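Local coordinates for protein insulinase family protease (Yersinia pestis, PDB 3GO9) that is a predicted insulinase-family (M16) protease that binds zinc ions in the crystal, but whose peptidase activity is uncertain, at residues L31-S36 with S234-K239; P170-R175 with A247-L252; W273-H278 with Q326-A331. One frame throughout, in Å; residues are numbered along the deposited sequence. Where two conformers were deposited one is given.

Interaction 1 of 3, residues L31-S36 with S234-K239; sequences LDNGFS and SELKGK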
loop_
_atom_site.group_PDB
_atom_site.type_symbol
_atom_site.label_atom_id
_atom_site.label_comp_id
_atom_site.label_asym_id
_atom_site.label_seq_id
_atom_site.Cartn_x
_atom_site.Cartn_y
_atom_site.Cartn_z
ATOM N N LEU A 31 17.175 18.913 -2.292
ATOM C CA LEU A 31 17.451 20.308 -2.471
ATOM C C LEU A 31 17.948 20.860 -1.134
ATOM O O LEU A 31 17.852 20.223 -0.114
ATOM C CB LEU A 31 16.228 21.084 -2.946
ATOM C CG LEU A 31 15.480 20.526 -4.197
ATOM C CD1 LEU A 31 14.323 21.406 -4.633
ATOM C CD2 LEU A 31 16.468 20.341 -5.368
ATOM N N ASP A 32 18.507 22.052 -1.163
ATOM C CA ASP A 32 19.088 22.571 0.061
ATOM C C ASP A 32 18.086 22.825 1.184
ATOM O O ASP A 32 18.461 22.847 2.359
ATOM C CB ASP A 32 19.878 23.820 -0.240
ATOM C CG ASP A 32 21.166 23.528 -1.028
ATOM O OD1 ASP A 32 21.669 22.363 -1.050
ATOM O OD2 ASP A 32 21.679 24.511 -1.591
ATOM N N ASN A 33 16.817 23.012 0.827
ATOM C CA ASN A 33 15.721 23.176 1.818
ATOM C C ASN A 33 15.145 21.865 2.343
ATOM O O ASN A 33 14.153 21.862 3.128
ATOM C CB ASN A 33 14.603 24.045 1.218
ATOM C CG ASN A 33 13.952 23.405 0.028
ATOM O OD1 ASN A 33 14.273 22.263 -0.341
ATOM N ND2 ASN A 33 13.024 24.123 -0.570
ATOM N N GLY A 34 15.761 20.762 1.958
ATOM C CA GLY A 34 15.381 19.423 2.387
ATOM C C GLY A 34 14.339 18.709 1.526
ATOM O O GLY A 34 13.979 17.542 1.811
ATOM N N PHE A 35 13.874 19.394 0.493
ATOM C CA PHE A 35 12.949 18.766 -0.477
ATOM C C PHE A 35 13.619 17.571 -1.166
ATOM O O PHE A 35 14.759 17.656 -1.559
ATOM C CB PHE A 35 12.538 19.792 -1.493
ATOM C CG PHE A 35 11.446 19.337 -2.423
ATOM C CD1 PHE A 35 10.132 19.578 -2.098
ATOM C CD2 PHE A 35 11.751 18.687 -3.606
ATOM C CE1 PHE A 35 9.115 19.183 -2.955
ATOM C CE2 PHE A 35 10.726 18.272 -4.489
ATOM C CZ PHE A 35 9.403 18.539 -4.161
ATOM N N SER A 36 12.922 16.430 -1.232
ATOM C CA SER A 36 13.496 15.199 -1.805
ATOM C C SER A 36 12.846 14.882 -3.114
ATOM O O SER A 36 11.649 15.155 -3.301
ATOM C CB SER A 36 13.270 14.032 -0.849
ATOM O OG SER A 36 13.979 14.244 0.384
ATOM N N SER A 234 12.959 24.713 -5.033
ATOM C CA SER A 234 14.062 25.104 -4.144
ATOM C C SER A 234 13.750 26.328 -3.265
ATOM O O SER A 234 14.485 26.577 -2.283
ATOM C CB SER A 234 15.357 25.319 -4.933
ATOM O OG SER A 234 15.217 26.416 -5.839
ATOM N N GLU A 235 12.705 27.053 -3.605
ATOM C CA GLU A 235 12.337 28.251 -2.884
ATOM C C GLU A 235 11.383 27.965 -1.710
ATOM O O GLU A 235 11.152 28.846 -0.863
ATOM C CB GLU A 235 11.851 29.290 -3.923
ATOM C CG GLU A 235 11.310 30.594 -3.392
ATOM C CD GLU A 235 12.293 31.394 -2.593
ATOM O OE1 GLU A 235 13.512 31.389 -2.895
ATOM O OE2 GLU A 235 11.738 32.008 -1.676
ATOM N N LEU A 236 10.884 26.721 -1.556
ATOM C CA LEU A 236 9.993 26.384 -0.452
ATOM C C LEU A 236 10.720 26.626 0.854
ATOM O O LEU A 236 11.932 26.450 0.924
ATOM C CB LEU A 236 9.569 24.932 -0.520
ATOM C CG LEU A 236 8.783 24.548 -1.781
ATOM C CD1 LEU A 236 8.526 23.057 -1.732
ATOM C CD2 LEU A 236 7.480 25.343 -1.825
ATOM N N LYS A 237 9.963 27.078 1.842
ATOM C CA LYS A 237 10.515 27.435 3.164
ATOM C C LYS A 237 9.867 26.618 4.301
ATOM O O LYS A 237 8.793 26.059 4.195
ATOM C CB LYS A 237 10.262 28.932 3.443
ATOM C CG LYS A 237 11.121 29.882 2.663
ATOM C CD LYS A 237 10.460 31.251 2.474
ATOM C CE LYS A 237 9.323 31.204 1.473
ATOM N NZ LYS A 237 9.793 31.117 0.057
ATOM N N GLY A 238 10.557 26.571 5.423
ATOM C CA GLY A 238 10.026 25.937 6.614
ATOM C C GLY A 238 10.701 24.625 6.888
ATOM O O GLY A 238 11.355 24.052 6.019
ATOM N N LYS A 239 10.640 24.198 8.157
ATOM C CA LYS A 239 11.281 22.974 8.591
ATOM C C LYS A 239 10.438 22.496 9.758
ATOM O O LYS A 239 9.911 23.332 10.543
ATOM C CB LYS A 239 12.736 23.236 9.024
ATOM C CG LYS A 239 13.589 22.034 9.337
ATOM C CD LYS A 239 14.981 22.463 9.841
ATOM C CE LYS A 239 15.705 21.287 10.482
ATOM N NZ LYS A 239 15.939 20.178 9.505
HETATM O O HOH W 1 16.559 24.927 -1.563
HETATM O O HOH W 2 13.486 22.297 5.530
#
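Phe35 sets CD1 of its ring against CD1 of Leu236, 3.8 Å away, the two side chains meeting obliquely, while the same ring stacks on Phe233 at the end of helix 222-233. Beside this apolar pair, Leu31 lays CD1 over the backbone of Ser234, 3.6 Å from its N. The polar link is Asn33. With chi1 at 64°, its CG sits between the backbone N and the carbonyl carbon, and the amide reaches across to 234-239 with ND2 and back to its own turn with OD1. ND2 donates to Leu236 O at 3.0 Å, with an N-H...O angle of 158° and the acceptor close to the amide plane; it also bonds Phe233 O. On the other end, OD1 accepts from Phe35 N at 3.0 Å, the donor standing above the carbonyl plane, which makes an Asx turn. Bonds at both ends therefore fix the rotation of this amide. One water donates to both Asn33 O and Gly238 O, 2.8 Å from the latter. The turn itself is type I, from Leu31 to Gly34, with Gly34 at a positive phi that favours glycine. Leu31 N bonds Phe35 O just beyond it, so the arrangement is that of a beta-hairpin turn, joining strands 26-30 and 36-41 at the margin of a mixed sheet and tied by Asn33 to the loop that leaves helix 222-233.

Interaction 2 of 3, residues P170-R175 with A247-L252; sequences PWWRYR and ATLAPL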
loop_
_atom_site.group_PDB
_atom_site.type_symbol
_atom_site.label_atom_id
_atom_site.label_comp_id
_atom_site.label_asym_id
_atom_site.label_seq_id
_atom_site.Cartn_x
_atom_site.Cartn_y
_atom_site.Cartn_z
ATOM N N PRO A 170 -17.000 -1.209 8.626
ATOM C CA PRO A 170 -16.929 -1.751 10.000
ATOM C C PRO A 170 -15.640 -2.525 10.361
ATOM O O PRO A 170 -15.161 -2.444 11.512
ATOM C CB PRO A 170 -18.133 -2.691 10.059
ATOM C CG PRO A 170 -19.153 -2.000 9.147
ATOM C CD PRO A 170 -18.348 -1.383 8.038
ATOM N N TRP A 171 -15.051 -3.200 9.398
ATOM C CA TRP A 171 -13.729 -3.792 9.603
ATOM C C TRP A 171 -12.672 -2.754 10.046
ATOM O O TRP A 171 -11.883 -2.984 10.960
ATOM C CB TRP A 171 -13.225 -4.513 8.368
ATOM C CG TRP A 171 -11.788 -4.773 8.385
ATOM C CD1 TRP A 171 -10.865 -4.150 7.622
ATOM C CD2 TRP A 171 -11.046 -5.655 9.266
ATOM N NE1 TRP A 171 -9.616 -4.581 7.939
ATOM C CE2 TRP A 171 -9.690 -5.519 8.927
ATOM C CE3 TRP A 171 -11.398 -6.527 10.293
ATOM C CZ2 TRP A 171 -8.677 -6.223 9.572
ATOM C CZ3 TRP A 171 -10.366 -7.268 10.946
ATOM C CH2 TRP A 171 -9.023 -7.092 10.569
ATOM N N TRP A 172 -12.608 -1.633 9.335
ATOM C CA TRP A 172 -11.664 -0.606 9.711
ATOM C C TRP A 172 -11.934 -0.020 11.090
ATOM O O TRP A 172 -10.979 0.127 11.869
ATOM C CB TRP A 172 -11.558 0.466 8.596
ATOM C CG TRP A 172 -10.419 1.424 8.854
ATOM C CD1 TRP A 172 -10.519 2.758 9.049
ATOM C CD2 TRP A 172 -9.014 1.100 8.945
ATOM N NE1 TRP A 172 -9.263 3.298 9.275
ATOM C CE2 TRP A 172 -8.324 2.306 9.210
ATOM C CE3 TRP A 172 -8.278 -0.074 8.826
ATOM C CZ2 TRP A 172 -6.954 2.349 9.378
ATOM C CZ3 TRP A 172 -6.894 -0.013 8.968
ATOM C CH2 TRP A 172 -6.258 1.175 9.258
ATOM N N ARG A 173 -13.194 0.220 11.409
ATOM C CA ARG A 173 -13.614 0.679 12.741
ATOM C C ARG A 173 -13.162 -0.291 13.807
ATOM O O ARG A 173 -12.600 0.114 14.826
ATOM C CB ARG A 173 -15.126 0.901 12.851
ATOM C CG ARG A 173 -15.650 2.006 11.979
ATOM C CD ARG A 173 -14.907 3.299 12.209
ATOM N NE ARG A 173 -15.455 4.369 11.401
ATOM C CZ ARG A 173 -14.884 5.553 11.243
ATOM N NH1 ARG A 173 -13.733 5.841 11.867
ATOM N NH2 ARG A 173 -15.491 6.460 10.464
ATOM N N TYR A 174 -13.281 -1.573 13.534
ATOM C CA TYR A 174 -12.779 -2.580 14.495
ATOM C C TYR A 174 -11.266 -2.539 14.612
ATOM O O TYR A 174 -10.713 -2.469 15.705
ATOM C CB TYR A 174 -13.254 -3.977 14.055
ATOM C CG TYR A 174 -12.808 -5.064 14.987
ATOM C CD1 TYR A 174 -13.386 -5.217 16.252
ATOM C CD2 TYR A 174 -11.795 -5.902 14.663
ATOM C CE1 TYR A 174 -12.998 -6.224 17.127
ATOM C CE2 TYR A 174 -11.367 -6.909 15.556
ATOM C CZ TYR A 174 -11.967 -7.054 16.781
ATOM O OH TYR A 174 -11.537 -8.022 17.658
ATOM N N ARG A 175 -10.588 -2.549 13.462
ATOM C CA ARG A 175 -9.165 -2.620 13.435
ATOM C C ARG A 175 -8.471 -1.433 14.078
ATOM O O ARG A 175 -7.401 -1.606 14.649
ATOM C CB ARG A 175 -8.651 -2.833 11.999
ATOM C CG ARG A 175 -7.187 -3.181 11.875
ATOM C CD ARG A 175 -6.863 -4.548 12.410
ATOM N NE ARG A 175 -5.424 -4.792 12.618
ATOM C CZ ARG A 175 -4.719 -4.372 13.673
ATOM N NH1 ARG A 175 -5.260 -3.592 14.606
ATOM N NH2 ARG A 175 -3.443 -4.694 13.757
ATOM N N ALA A 247 1.646 6.651 11.367
ATOM C CA ALA A 247 0.410 6.019 11.769
ATOM C C ALA A 247 0.796 4.565 12.148
ATOM O O ALA A 247 1.391 3.856 11.339
ATOM C CB ALA A 247 -0.559 6.020 10.648
ATOM N N THR A 248 0.400 4.159 13.355
ATOM C CA THR A 248 0.589 2.778 13.880
ATOM C C THR A 248 -0.707 2.154 14.508
ATOM O O THR A 248 -1.458 2.785 15.275
ATOM C CB THR A 248 1.616 2.788 14.996
ATOM O OG1 THR A 248 1.116 3.557 16.085
ATOM C CG2 THR A 248 2.944 3.371 14.461
ATOM N N LEU A 249 -0.911 0.880 14.188
ATOM C CA LEU A 249 -2.079 0.122 14.715
ATOM C C LEU A 249 -1.710 -0.702 15.944
ATOM O O LEU A 249 -0.560 -1.103 16.076
ATOM C CB LEU A 249 -2.566 -0.802 13.644
ATOM C CG LEU A 249 -3.284 -0.223 12.444
ATOM C CD1 LEU A 249 -3.487 -1.277 11.372
ATOM C CD2 LEU A 249 -4.626 0.346 12.927
ATOM N N ALA A 250 -2.652 -0.939 16.856
ATOM C CA ALA A 250 -2.440 -1.924 17.932
ATOM C C ALA A 250 -2.501 -3.341 17.327
ATOM O O ALA A 250 -3.013 -3.559 16.187
ATOM C CB ALA A 250 -3.478 -1.784 18.966
ATOM N N PRO A 251 -2.008 -4.335 18.063
ATOM C CA PRO A 251 -2.131 -5.702 17.537
ATOM C C PRO A 251 -3.604 -6.092 17.419
ATOM O O PRO A 251 -4.453 -5.615 18.177
ATOM C CB PRO A 251 -1.470 -6.557 18.629
ATOM C CG PRO A 251 -0.550 -5.588 19.358
ATOM C CD PRO A 251 -1.264 -4.283 19.327
ATOM N N LEU A 252 -3.901 -6.927 16.429
ATOM C CA LEU A 252 -5.225 -7.496 16.292
ATOM C C LEU A 252 -5.553 -8.371 17.480
ATOM O O LEU A 252 -4.809 -9.300 17.774
ATOM C CB LEU A 252 -5.294 -8.313 15.030
ATOM C CG LEU A 252 -6.653 -8.875 14.649
ATOM C CD1 LEU A 252 -7.697 -7.838 14.186
ATOM C CD2 LEU A 252 -6.406 -9.894 13.537
HETATM O O HOH W 3 -5.484 -0.729 16.362
#
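Arg175 reaches from helix 170-175 to the carbonyl oxygen of Ala250 and holds that one atom end-on with two nitrogens: NH1 and NH2 each lie 2.7 Å from Ala250 O. The acceptor sits within a few degrees of the guanidinium plane, but sharing it bends both bonds, to 141° for NH1 and 143° for NH2. Seen from the carbonyl, NH2 lies in its plane and NH1 is tilted from it. NH2 has a second partner in the carboxylate of Asp274, which also accepts from Leu252 N, so the charged end and the loop backbone share one anion. NE, by contrast, is buried here without a partner in the model. Leu249 CD1 covers one face of the guanidinium and Leu252 CA the opposite one, each over its centre, holding the flat group between two parts of the loop. A bend at chi2 (69°) in the arginine chain brings CD to 3.8 Å from Leu252 CD1.

The contact joins the two halves of an M16-type alpha/beta architecture: the helix follows strand 160-162 of the first sheet, and the loop leads into strand 257-261 of the second, on which Trp171 and Tyr174 also rest. Leu252 CD1 touches both aromatics, 3.9 Å from Trp171 CH2 and at the edge of the Tyr174 ring, 4.0 Å from CE2. Trp172 meets Leu249 CD2 with CH2, while its NE1 is bonded to Tyr111 OH. Where the helix backbone faces the loop, a water donates to Arg175 O at 2.7 Å and accepts from Ala250 N at 2.9 Å.

Interaction 3 of 3, residues W273-H278 with Q326-A331; sequences WDTPWH and QRAQCA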
loop_
_atom_site.group_PDB
_atom_site.type_symbol
_atom_site.label_atom_id
_atom_site.label_comp_id
_atom_site.label_asym_id
_atom_site.label_seq_id
_atom_site.Cartn_x
_atom_site.Cartn_y
_atom_site.Cartn_z
ATOM N N TRP A 273 -3.984 -13.473 10.294
ATOM C CA TRP A 273 -2.809 -13.382 11.164
ATOM C C TRP A 273 -2.224 -11.963 11.047
ATOM O O TRP A 273 -2.113 -11.411 9.944
ATOM C CB TRP A 273 -1.754 -14.397 10.730
ATOM C CG TRP A 273 -2.117 -15.823 10.929
ATOM C CD1 TRP A 273 -1.741 -16.605 11.974
ATOM C CD2 TRP A 273 -2.907 -16.658 10.067
ATOM N NE1 TRP A 273 -2.253 -17.876 11.838
ATOM C CE2 TRP A 273 -2.973 -17.936 10.674
ATOM C CE3 TRP A 273 -3.615 -16.445 8.874
ATOM C CZ2 TRP A 273 -3.686 -19.008 10.105
ATOM C CZ3 TRP A 273 -4.337 -17.524 8.313
ATOM C CH2 TRP A 273 -4.347 -18.790 8.939
ATOM N N ASP A 274 -1.827 -11.374 12.180
ATOM C CA ASP A 274 -1.383 -10.013 12.244
ATOM C C ASP A 274 -0.129 -10.046 13.123
ATOM O O ASP A 274 -0.144 -10.676 14.186
ATOM C CB ASP A 274 -2.479 -9.169 12.870
ATOM C CG ASP A 274 -1.936 -7.928 13.552
ATOM O OD1 ASP A 274 -1.663 -6.963 12.829
ATOM O OD2 ASP A 274 -1.808 -7.941 14.791
ATOM N N THR A 275 0.966 -9.519 12.621
ATOM C CA THR A 275 2.241 -9.557 13.370
ATOM C C THR A 275 3.033 -8.284 13.105
ATOM O O THR A 275 2.771 -7.593 12.132
ATOM C CB THR A 275 3.110 -10.751 12.927
ATOM O OG1 THR A 275 3.361 -10.629 11.533
ATOM C CG2 THR A 275 2.423 -12.065 13.211
ATOM N N PRO A 276 3.981 -7.943 13.992
ATOM C CA PRO A 276 4.793 -6.770 13.722
ATOM C C PRO A 276 5.649 -6.990 12.482
ATOM O O PRO A 276 6.156 -8.090 12.309
ATOM C CB PRO A 276 5.729 -6.690 14.933
ATOM C CG PRO A 276 5.182 -7.557 15.958
ATOM C CD PRO A 276 4.228 -8.510 15.330
ATOM N N TRP A 277 5.801 -5.955 11.647
ATOM C CA TRP A 277 6.655 -6.015 10.465
ATOM C C TRP A 277 8.014 -5.497 10.828
ATOM O O TRP A 277 8.129 -4.438 11.419
ATOM C CB TRP A 277 6.110 -5.149 9.362
ATOM C CG TRP A 277 7.013 -5.020 8.194
ATOM C CD1 TRP A 277 7.654 -3.895 7.801
ATOM C CD2 TRP A 277 7.370 -6.043 7.233
ATOM N NE1 TRP A 277 8.408 -4.141 6.681
ATOM C CE2 TRP A 277 8.243 -5.442 6.300
ATOM C CE3 TRP A 277 7.019 -7.385 7.059
ATOM C CZ2 TRP A 277 8.779 -6.122 5.202
ATOM C CZ3 TRP A 277 7.579 -8.078 5.982
ATOM C CH2 TRP A 277 8.444 -7.431 5.053
ATOM N N HIS A 278 9.032 -6.217 10.420
ATOM C CA HIS A 278 10.427 -5.771 10.571
ATOM C C HIS A 278 11.022 -5.608 9.169
ATOM O O HIS A 278 11.207 -6.626 8.503
ATOM C CB HIS A 278 11.176 -6.828 11.367
ATOM C CG HIS A 278 10.548 -7.132 12.702
ATOM N ND1 HIS A 278 9.940 -8.338 12.994
ATOM C CD2 HIS A 278 10.393 -6.355 13.803
ATOM C CE1 HIS A 278 9.452 -8.294 14.225
ATOM N NE2 HIS A 278 9.715 -7.100 14.735
ATOM N N GLN A 326 3.196 -0.721 9.986
ATOM C CA GLN A 326 4.257 -1.478 10.651
ATOM C C GLN A 326 3.753 -2.860 11.097
ATOM O O GLN A 326 4.376 -3.474 11.979
ATOM C CB GLN A 326 4.873 -0.682 11.828
ATOM C CG GLN A 326 5.407 0.713 11.417
ATOM C CD GLN A 326 5.756 1.671 12.600
ATOM O OE1 GLN A 326 6.287 2.761 12.369
ATOM N NE2 GLN A 326 5.448 1.276 13.842
ATOM N N ARG A 327 2.613 -3.309 10.540
ATOM C CA ARG A 327 2.098 -4.679 10.808
ATOM C C ARG A 327 2.045 -5.473 9.526
ATOM O O ARG A 327 1.743 -4.929 8.486
ATOM C CB ARG A 327 0.670 -4.698 11.361
ATOM C CG ARG A 327 0.296 -3.630 12.317
ATOM C CD ARG A 327 0.622 -3.918 13.701
ATOM N NE ARG A 327 0.285 -5.267 14.193
ATOM C CZ ARG A 327 0.890 -5.821 15.247
ATOM N NH1 ARG A 327 1.824 -5.144 15.918
ATOM N NH2 ARG A 327 0.584 -7.050 15.637
ATOM N N ALA A 328 2.300 -6.769 9.612
ATOM C CA ALA A 328 2.112 -7.684 8.469
ATOM C C ALA A 328 0.774 -8.364 8.714
ATOM O O ALA A 328 0.570 -8.904 9.816
ATOM C CB ALA A 328 3.228 -8.727 8.392
ATOM N N GLN A 329 -0.132 -8.319 7.729
ATOM C CA GLN A 329 -1.447 -8.944 7.855
ATOM C C GLN A 329 -1.576 -9.979 6.742
ATOM O O GLN A 329 -1.371 -9.652 5.565
ATOM C CB GLN A 329 -2.549 -7.913 7.763
ATOM C CG GLN A 329 -3.939 -8.485 7.947
ATOM C CD GLN A 329 -5.004 -7.422 7.716
ATOM O OE1 GLN A 329 -5.532 -7.277 6.607
ATOM N NE2 GLN A 329 -5.308 -6.659 8.758
ATOM N N CYS A 330 -1.882 -11.217 7.094
ATOM C CA CYS A 330 -2.043 -12.201 6.043
ATOM C C CYS A 330 -3.482 -12.818 6.342
ATOM O O CYS A 330 -3.855 -13.115 7.484
ATOM C CB CYS A 330 -0.716 -13.098 5.849
ATOM S SG CYS A 330 1.050 -12.371 4.911
ATOM N N ALA A 331 -4.290 -12.924 5.301
ATOM C CA ALA A 331 -5.665 -13.393 5.435
ATOM C C ALA A 331 -6.063 -14.401 4.357
ATOM O O ALA A 331 -5.718 -14.223 3.182
ATOM C CB ALA A 331 -6.645 -12.202 5.370
HETATM O O HOH W 4 1.147 -11.854 9.612
#
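Asp274 OD1 receives NE of Arg327 on its syn side at 2.9 Å, nearly straight at 174°, and has a second partner in Arg175. Its other oxygen, OD2, is met by Arg327 NH2 at 2.7 Å from above the carboxylate plane, completing a side-on salt bridge with the two flat groups 32° apart. The pair bridges two neighbouring antiparallel strands, 267-276 and 327-336, inside the second mixed sheet of the protein. Arg327 gets there by curling: bends at chi2 and chi3 fold the guanidinium over the neighbouring strand 267-276, one face lying on Thr275 C and Pro276 N. Two positive groups around one carboxylate would probably favour its ionised form.

Backbone bonds run both ways in the hydrogen-bonded pairs Trp273 with Cys330 and Thr275 with Ala328, the shortest being Ala328 N to Thr275 O at 2.7 Å. Past Pro276, Trp277 N closes the ladder on Gln326 O at 2.9 Å. On the face carrying Trp273, Thr275, Ala328 and Cys330, the last is disulfide-bonded to Cys321. There a water donates to Ala328 O at 3.0 Å and lies 3.2 Å from Thr275 OG1.

Overall arrangement
Interactions 2 and 3 form one continuous patch of contacts, their centres 12 Å apart. Asp274 of interaction 3 links them: OD1 lies 3.0 Å from Arg175 NH2 and OD2 2.8 Å from Leu252 N. Packing extends this join, with Trp171 CZ2 3.5 Å from Gln329 NE2. A bound zinc ion lies about 5 Å from the side chain of Gln329, and one lies about 8 Å from that of Trp171; neither residue is a ligand. Interaction 1 stands apart, its centre 35 Å from each of the others and its nearest atoms about 18 Å away. Its segment 234-239 nevertheless begins the connection that reaches interaction 2 at 247-252.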